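Side-chain contacts in superoxide dismutase [Mn/Fe] (Porphyromonas gingivalis, PDB 1UES), which destroys toxic superoxide radicals, converting them to oxygen and hydrogen peroxide at a single manganese or iron ion in each subunit of a homodimer: residues 17-21 with 22-26; 176-179 with 180-183; 9-12 with 13-16; 49-52 with 53-57. The protein carries 1 engineered substitution. One frame throughout, in Å; residues are numbered along the deposited sequence.

Contact 1 (17-21 with 22-26); sequences PVISK and ETVEF
S20 and T23 meet where the chain enters helix 21-42, and S20 is the N-cap. With chi1 at 73°, its hydroxyl lies between its own backbone N and carbonyl carbon, curling over the first turn so that OG accepts from T23 N at 2.9 Å (N-H...O 161°). A serine suits this place because its short hydroxyl side chain can offer T23 N the acceptor that a preceding helical turn would otherwise supply. The reverse link runs through water: one molecule accepts from S20 N at 3.0 Å and bonds T23 OG1 at 2.7 Å, a hydrated counterpart of the return bond in a capping box. T23, branched at CB, serves two purposes, since its OG1 meets this water while its methyl CG2 packs on I19 CG2 at 3.7 Å.

That isoleucine, just before the cap, also sets CG2 against V24 CG2, again at 3.7 Å, the side chains crossing nearly at right angles. This pairing of the residue before the N-cap with the fourth residue after it is a hydrophobic staple. Beneath it V24 N donates to S20 O at 2.9 Å, the first regular helical bond. On the solvent side E22 folds back, its chain bent at chi2 (87°), and OE1 takes weak bonds from two waters, held in turn by S20 OG and K21 N.

The capped end lies against helix 164-167, which T23 meets at L165 and S20 at T166. T23 stands one turn before the manganese ligand H27, and V18 reaches helix 171-178.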
# COMPACT_ATOMS: atom_id res chain seq x y z
N PRO A 17 -9.73 -20.15 -5.32
CA PRO A 17 -9.19 -19.46 -4.14
C PRO A 17 -8.21 -18.31 -4.32
O PRO A 17 -7.89 -17.62 -3.33
CB PRO A 17 -8.48 -20.57 -3.42
CG PRO A 17 -7.86 -21.33 -4.53
CD PRO A 17 -8.93 -21.34 -5.62
N VAL A 18 -7.76 -18.11 -5.55
CA VAL A 18 -6.75 -17.10 -5.88
C VAL A 18 -7.21 -15.68 -5.54
O VAL A 18 -6.44 -14.87 -5.02
CB VAL A 18 -6.34 -17.25 -7.36
CG1 VAL A 18 -5.22 -16.24 -7.70
CG2 VAL A 18 -5.86 -18.70 -7.63
N ILE A 19 -8.46 -15.39 -5.88
CA ILE A 19 -9.11 -14.13 -5.50
C ILE A 19 -10.44 -14.70 -5.01
O ILE A 19 -11.31 -15.07 -5.81
CB ILE A 19 -9.32 -13.16 -6.70
CG1 ILE A 19 -7.96 -12.78 -7.29
CG2 ILE A 19 -10.00 -11.86 -6.20
CD1 ILE A 19 -8.02 -11.79 -8.45
N SER A 20 -10.55 -14.82 -3.69
CA SER A 20 -11.71 -15.40 -3.03
C SER A 20 -12.96 -14.57 -3.22
O SER A 20 -12.89 -13.41 -3.63
CB SER A 20 -11.45 -15.56 -1.54
OG SER A 20 -11.49 -14.29 -0.92
N LYS A 21 -14.09 -15.17 -2.90
CA LYS A 21 -15.36 -14.49 -3.01
C LYS A 21 -15.34 -13.28 -2.08
O LYS A 21 -15.82 -12.21 -2.44
CB LYS A 21 -16.51 -15.45 -2.64
CG LYS A 21 -17.75 -14.72 -2.18
CD LYS A 21 -18.88 -15.66 -1.75
CE LYS A 21 -20.22 -14.87 -1.70
NZ LYS A 21 -20.89 -14.92 -3.02
N GLU A 22 -14.76 -13.44 -0.90
CA GLU A 22 -14.69 -12.35 0.06
C GLU A 22 -13.81 -11.23 -0.49
O GLU A 22 -14.14 -10.05 -0.36
CB GLU A 22 -14.13 -12.90 1.39
CG GLU A 22 -15.07 -13.92 2.10
CD GLU A 22 -14.89 -15.42 1.66
OE1 GLU A 22 -14.14 -15.75 0.70
OE2 GLU A 22 -15.57 -16.29 2.30
N THR A 23 -12.70 -11.61 -1.11
CA THR A 23 -11.83 -10.58 -1.70
C THR A 23 -12.54 -9.85 -2.83
O THR A 23 -12.46 -8.61 -2.91
CB THR A 23 -10.50 -11.19 -2.15
OG1 THR A 23 -9.76 -11.52 -0.98
CG2 THR A 23 -9.65 -10.18 -2.94
N VAL A 24 -13.23 -10.57 -3.70
CA VAL A 24 -13.96 -9.89 -4.78
C VAL A 24 -14.99 -8.91 -4.16
O VAL A 24 -15.12 -7.75 -4.60
CB VAL A 24 -14.69 -10.90 -5.70
CG1 VAL A 24 -15.61 -10.17 -6.66
CG2 VAL A 24 -13.68 -11.75 -6.46
N GLU A 25 -15.70 -9.35 -3.12
CA GLU A 25 -16.68 -8.47 -2.47
C GLU A 25 -16.06 -7.14 -1.98
O GLU A 25 -16.64 -6.06 -2.17
CB GLU A 25 -17.37 -9.23 -1.31
CG GLU A 25 -17.88 -8.34 -0.21
CD GLU A 25 -18.83 -9.04 0.75
OE1 GLU A 25 -19.40 -8.35 1.64
OE2 GLU A 25 -18.99 -10.28 0.61
N PHE A 26 -14.88 -7.17 -1.36
CA PHE A 26 -14.28 -5.93 -0.91
C PHE A 26 -13.48 -5.21 -2.02
O PHE A 26 -13.57 -3.99 -2.18
CB PHE A 26 -13.35 -6.20 0.29
CG PHE A 26 -14.10 -6.54 1.53
CD1 PHE A 26 -14.69 -5.51 2.26
CD2 PHE A 26 -14.30 -7.85 1.92
CE1 PHE A 26 -15.49 -5.78 3.38
CE2 PHE A 26 -15.09 -8.15 3.03
CZ PHE A 26 -15.70 -7.11 3.77
O HOH W 1 -8.47 -13.63 -1.94
O HOH W 2 -11.31 -14.78 2.05
O HOH W 3 -14.14 -17.93 -1.82

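Contact 2 (176-179 with 180-183); sequences KDLW and SIVD
The C-terminal end of helix 171-178 runs into the connection to helix 184-190 through a run of backbone bonds of the 3-10 kind, each joining residue i to i+3. S180 N reaches D177 O at 3.1 Å, I181 N reaches L178 O at 3.0 Å, and V182 N makes a weak third bond to W179 O. The S180 hydroxyl adds a second bond: OG donates to D177 O at 2.8 Å, in the carbonyl plane, so that one oxygen is gripped by two donors. Serine suits the place because its short hydroxyl can turn back (chi1 74°) onto the carbonyl three residues earlier.

I181 carries CG1 between its backbone N and carbonyl carbon (chi1 51°). CG1 thereby sits only 3.2 Å from L178 O, and CD1 reaches L178 CD2 at 4.0 Å. V182 adds CG2 against the same carbonyl, at 3.4 Å from L178 O.

Outside, W179 NE1 bonds N112 OD1, D177 OD2 bonds Y167 OH, and L178 packs on F156 of strand 151-157. D183 then caps helix 184-190 through D185 N, completing a short helix-to-helix connection in the C-terminal domain of the iron/manganese superoxide dismutase fold.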
# COMPACT_ATOMS: atom_id res chain seq x y z
N LYS A 176 2.22 -16.12 -7.95
CA LYS A 176 2.37 -17.41 -8.63
C LYS A 176 1.00 -18.02 -8.96
O LYS A 176 0.83 -18.63 -10.02
CB LYS A 176 3.28 -18.34 -7.81
CG LYS A 176 2.59 -19.17 -6.76
CD LYS A 176 3.48 -19.35 -5.52
CE LYS A 176 2.79 -20.19 -4.47
NZ LYS A 176 1.32 -20.08 -4.63
N ASP A 177 0.01 -17.81 -8.09
CA ASP A 177 -1.33 -18.33 -8.31
C ASP A 177 -2.13 -17.53 -9.33
O ASP A 177 -3.05 -18.05 -9.91
CB ASP A 177 -2.15 -18.37 -7.00
CG ASP A 177 -1.77 -19.53 -6.10
OD1 ASP A 177 -1.33 -20.59 -6.61
OD2 ASP A 177 -1.93 -19.38 -4.86
N LEU A 178 -1.79 -16.27 -9.55
CA LEU A 178 -2.57 -15.48 -10.48
C LEU A 178 -2.53 -16.06 -11.87
O LEU A 178 -3.48 -15.93 -12.63
CB LEU A 178 -2.08 -14.04 -10.51
CG LEU A 178 -2.53 -13.15 -9.36
CD1 LEU A 178 -1.85 -11.77 -9.54
CD2 LEU A 178 -4.07 -13.03 -9.31
N TRP A 179 -1.42 -16.71 -12.20
CA TRP A 179 -1.32 -17.27 -13.55
C TRP A 179 -2.42 -18.27 -13.88
O TRP A 179 -2.83 -18.39 -15.05
CB TRP A 179 0.05 -17.90 -13.74
CG TRP A 179 1.15 -16.96 -13.53
CD1 TRP A 179 1.98 -16.89 -12.43
CD2 TRP A 179 1.57 -15.90 -14.40
NE1 TRP A 179 2.87 -15.86 -12.57
CE2 TRP A 179 2.64 -15.23 -13.77
CE3 TRP A 179 1.14 -15.44 -15.66
CZ2 TRP A 179 3.30 -14.13 -14.34
CZ3 TRP A 179 1.80 -14.33 -16.24
CH2 TRP A 179 2.86 -13.70 -15.57
N SER A 180 -2.92 -18.95 -12.86
CA SER A 180 -3.96 -19.94 -13.05
C SER A 180 -5.32 -19.35 -13.44
O SER A 180 -6.18 -20.08 -13.93
CB SER A 180 -4.10 -20.80 -11.79
OG SER A 180 -4.74 -20.11 -10.72
N ILE A 181 -5.53 -18.05 -13.23
CA ILE A 181 -6.82 -17.46 -13.62
C ILE A 181 -6.73 -16.47 -14.78
O ILE A 181 -7.73 -15.84 -15.15
CB ILE A 181 -7.52 -16.74 -12.46
CG1 ILE A 181 -6.58 -15.77 -11.77
CG2 ILE A 181 -8.08 -17.79 -11.48
CD1 ILE A 181 -7.26 -14.93 -10.71
N VAL A 182 -5.55 -16.31 -15.35
CA VAL A 182 -5.41 -15.40 -16.47
C VAL A 182 -6.07 -16.01 -17.71
O VAL A 182 -5.81 -17.16 -18.06
CB VAL A 182 -3.91 -15.13 -16.78
CG1 VAL A 182 -3.74 -14.37 -18.09
CG2 VAL A 182 -3.31 -14.34 -15.63
N ASP A 183 -6.93 -15.24 -18.37
CA ASP A 183 -7.55 -15.71 -19.61
C ASP A 183 -6.68 -15.12 -20.72
O ASP A 183 -6.80 -13.94 -21.05
CB ASP A 183 -8.98 -15.21 -19.73
CG ASP A 183 -9.67 -15.74 -20.97
OD1 ASP A 183 -10.91 -15.74 -21.01
OD2 ASP A 183 -8.95 -16.16 -21.90

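Contact 3 (9-12 with 13-16); sequences PYAV and DALA
L15 lies across the ring of Y10, CD2 over one face and CD1 3.7 Å from Y10 CZ, the two side chains crossing at about a right angle. A14 adds its methyl lower down, with A14 CB 3.8 Å from Y10 CB. These apolar contacts link Y10 to two overlapping type I beta turns, A11 to A14 and D13 to A16, in the loop leading to helix 21-42. The tyrosine is placed by chi1 of 42°, which sets CG between its backbone N and carbonyl carbon and directs the ring back over the turns. An aromatic suits this position because it is broad enough to meet both A14 and L15, while its hydroxyl goes on to bond F78 O. L15, the buried member, continues to F81, and A14 touches P83, so the turns rest on the loop that follows helix 62-79.

A14 CB also comes close to the backbone of the first turn, 3.1 Å from A11 O, a tight approach made by a bare methyl. Further out, A14 N closes the turn on A11 O at 2.9 Å (N-H...O 161°). The second turn is closed by a weak bond from A16 N to D13 O.

At the solvent edge V12 and D13 lean on K21 at the start of the helix, and D13 OD1 comes 3.5 Å from A11 CB. A water bridges the backbone between the turns, donating to V12 O at 2.8 Å and accepting from L15 N at 2.7 Å.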
# COMPACT_ATOMS: atom_id res chain seq x y z
N PRO A 9 -17.61 -10.11 -15.41
CA PRO A 9 -17.96 -11.07 -16.46
C PRO A 9 -18.06 -12.52 -15.97
O PRO A 9 -18.20 -13.44 -16.78
CB PRO A 9 -16.85 -10.90 -17.50
CG PRO A 9 -15.72 -10.26 -16.80
CD PRO A 9 -16.17 -9.77 -15.45
N TYR A 10 -18.00 -12.69 -14.66
CA TYR A 10 -18.08 -14.00 -14.01
C TYR A 10 -18.70 -13.86 -12.62
O TYR A 10 -18.84 -12.76 -12.10
CB TYR A 10 -16.67 -14.60 -13.89
CG TYR A 10 -15.63 -13.59 -13.46
CD1 TYR A 10 -15.52 -13.21 -12.12
CD2 TYR A 10 -14.78 -13.01 -14.39
CE1 TYR A 10 -14.59 -12.27 -11.71
CE2 TYR A 10 -13.84 -12.07 -14.01
CZ TYR A 10 -13.76 -11.69 -12.66
OH TYR A 10 -12.91 -10.68 -12.30
N ALA A 11 -19.09 -14.99 -12.03
CA ALA A 11 -19.70 -15.03 -10.71
C ALA A 11 -18.65 -14.57 -9.69
O ALA A 11 -17.45 -14.78 -9.92
CB ALA A 11 -20.13 -16.45 -10.40
N VAL A 12 -19.09 -13.96 -8.59
CA VAL A 12 -18.13 -13.45 -7.61
C VAL A 12 -17.23 -14.49 -6.95
O VAL A 12 -16.21 -14.12 -6.34
CB VAL A 12 -18.79 -12.62 -6.50
CG1 VAL A 12 -19.50 -11.43 -7.11
CG2 VAL A 12 -19.74 -13.48 -5.69
N ASP A 13 -17.58 -15.77 -7.05
CA ASP A 13 -16.74 -16.80 -6.45
C ASP A 13 -15.97 -17.57 -7.52
O ASP A 13 -15.30 -18.55 -7.23
CB ASP A 13 -17.61 -17.77 -5.63
CG ASP A 13 -18.59 -18.58 -6.48
OD1 ASP A 13 -18.86 -18.19 -7.64
OD2 ASP A 13 -19.10 -19.63 -6.00
N ALA A 14 -16.05 -17.10 -8.77
CA ALA A 14 -15.40 -17.79 -9.88
C ALA A 14 -13.86 -17.87 -9.85
O ALA A 14 -13.29 -18.77 -10.46
CB ALA A 14 -15.87 -17.18 -11.21
N LEU A 15 -13.20 -16.93 -9.17
CA LEU A 15 -11.73 -16.91 -9.10
C LEU A 15 -11.16 -17.48 -7.80
O LEU A 15 -9.95 -17.49 -7.61
CB LEU A 15 -11.17 -15.49 -9.31
CG LEU A 15 -11.81 -14.75 -10.50
CD1 LEU A 15 -11.25 -13.34 -10.57
CD2 LEU A 15 -11.53 -15.47 -11.82
N ALA A 16 -12.04 -18.01 -6.93
CA ALA A 16 -11.60 -18.59 -5.67
C ALA A 16 -10.81 -19.84 -6.06
O ALA A 16 -11.21 -20.58 -6.96
CB ALA A 16 -12.80 -18.97 -4.80
O HOH W 4 -13.84 -15.47 -6.93

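Contact 4 (49-52 with 53-57); sequences ENAD and LNTIV
D52 and T55 carry the polar part of this contact. The carboxylate branch OD2 takes the T55 hydroxyl at 2.4 Å between OG1 and OD2, a distance so short that its exact value is doubtful. D52 sets CG between its backbone N and carbonyl carbon (chi1 55°), which folds the acid back over the first helical turn. The two side chains cross at about a right angle. The other oxygen, OD1, rests against N54 CB at 3.5 Å and takes a weak bond from a water, which itself accepts from N54 N at 2.9 Å. By this relay, weak on the carboxylate side, the acid is linked through water to N54 N.

D52 is the N-cap of helix 53-59, a place suited to aspartate because its negative charge lies at the helix start, where the first-turn N-H groups and the helix dipole would probably stabilise it.

Backbone bonding continues the helix: I56 N donates to D52 O at 3.1 Å.

The main apolar pair joins the residue before the cap to the fourth after it. A51 CB meets I56 CG1 at 3.8 Å, making a hydrophobic staple from a small methyl and a long branched chain, and T55 CG2 borders the same methyl at 4.1 Å from A51 CB. With CG1 anti to its carbonyl carbon (chi1 -57°), I56 sends this branch back toward A51, while elsewhere it packs on I64 and A68 of helix 62-79.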
# COMPACT_ATOMS: atom_id res chain seq x y z
N GLU A 49 -14.55 16.81 -17.08
CA GLU A 49 -15.98 16.62 -16.87
C GLU A 49 -16.63 15.67 -17.85
O GLU A 49 -17.41 14.79 -17.46
CB GLU A 49 -16.71 17.96 -16.96
CG GLU A 49 -16.61 18.77 -15.73
CD GLU A 49 -17.55 19.96 -15.74
OE1 GLU A 49 -17.87 20.50 -16.84
OE2 GLU A 49 -17.97 20.36 -14.64
N ASN A 50 -16.30 15.82 -19.12
CA ASN A 50 -16.90 14.99 -20.14
C ASN A 50 -15.93 14.06 -20.85
O ASN A 50 -16.27 13.50 -21.89
CB ASN A 50 -17.61 15.89 -21.16
CG ASN A 50 -18.18 17.14 -20.51
OD1 ASN A 50 -17.93 18.27 -20.96
ND2 ASN A 50 -18.96 16.94 -19.45
N ALA A 51 -14.75 13.89 -20.27
CA ALA A 51 -13.70 13.06 -20.84
C ALA A 51 -13.89 11.57 -20.57
O ALA A 51 -14.49 11.17 -19.57
CB ALA A 51 -12.35 13.51 -20.29
N ASP A 52 -13.37 10.75 -21.48
CA ASP A 52 -13.45 9.31 -21.27
C ASP A 52 -12.35 8.95 -20.29
O ASP A 52 -11.35 9.67 -20.12
CB ASP A 52 -13.27 8.55 -22.59
CG ASP A 52 -11.99 8.92 -23.28
OD1 ASP A 52 -11.25 8.03 -23.74
OD2 ASP A 52 -11.72 10.13 -23.38
N LEU A 53 -12.50 7.81 -19.63
CA LEU A 53 -11.52 7.41 -18.64
C LEU A 53 -10.09 7.40 -19.16
O LEU A 53 -9.18 7.90 -18.52
CB LEU A 53 -11.90 6.04 -18.08
CG LEU A 53 -11.05 5.51 -16.92
CD1 LEU A 53 -11.04 6.49 -15.77
CD2 LEU A 53 -11.64 4.14 -16.48
N ASN A 54 -9.89 6.83 -20.33
CA ASN A 54 -8.57 6.79 -20.90
C ASN A 54 -7.91 8.17 -21.03
O ASN A 54 -6.72 8.35 -20.77
CB ASN A 54 -8.66 6.13 -22.26
CG ASN A 54 -7.53 5.20 -22.50
OD1 ASN A 54 -6.69 5.45 -23.36
ND2 ASN A 54 -7.49 4.11 -21.75
N THR A 55 -8.70 9.17 -21.43
CA THR A 55 -8.19 10.53 -21.57
C THR A 55 -7.79 11.08 -20.21
O THR A 55 -6.76 11.71 -20.04
CB THR A 55 -9.26 11.46 -22.20
OG1 THR A 55 -9.52 11.03 -23.54
CG2 THR A 55 -8.81 12.92 -22.21
N ILE A 56 -8.62 10.83 -19.20
CA ILE A 56 -8.27 11.33 -17.88
C ILE A 56 -6.98 10.70 -17.36
O ILE A 56 -6.18 11.37 -16.71
CB ILE A 56 -9.42 11.07 -16.88
CG1 ILE A 56 -10.70 11.73 -17.39
CG2 ILE A 56 -9.04 11.62 -15.51
CD1 ILE A 56 -11.96 11.30 -16.60
N VAL A 57 -6.78 9.40 -17.61
CA VAL A 57 -5.56 8.76 -17.12
C VAL A 57 -4.32 9.28 -17.87
O VAL A 57 -3.26 9.38 -17.28
CB VAL A 57 -5.62 7.21 -17.25
CG1 VAL A 57 -4.30 6.59 -16.74
CG2 VAL A 57 -6.80 6.65 -16.42
O HOH W 5 -11.67 5.21 -21.96

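How the contacts relate
From the N terminus the order is contact 3, contact 1, contact 4, contact 2. Each closes only a local turn or helix end, and they run in series without nesting or crossing. Contact 3 leads into contact 1, where V12 also packs on V24 of helix 21-42. Contact 2, from the C-terminal domain, returns to this region: V18 of contact 1 touches D177, L178, S180 and I181, and I181 meets L15 of contact 3. The three thus join the N-terminal loop and start of helix 21-42 to the end of helix 171-178. Contact 4, starting helix 53-59, stands apart, with nearest atoms about 15 Å from contact 3.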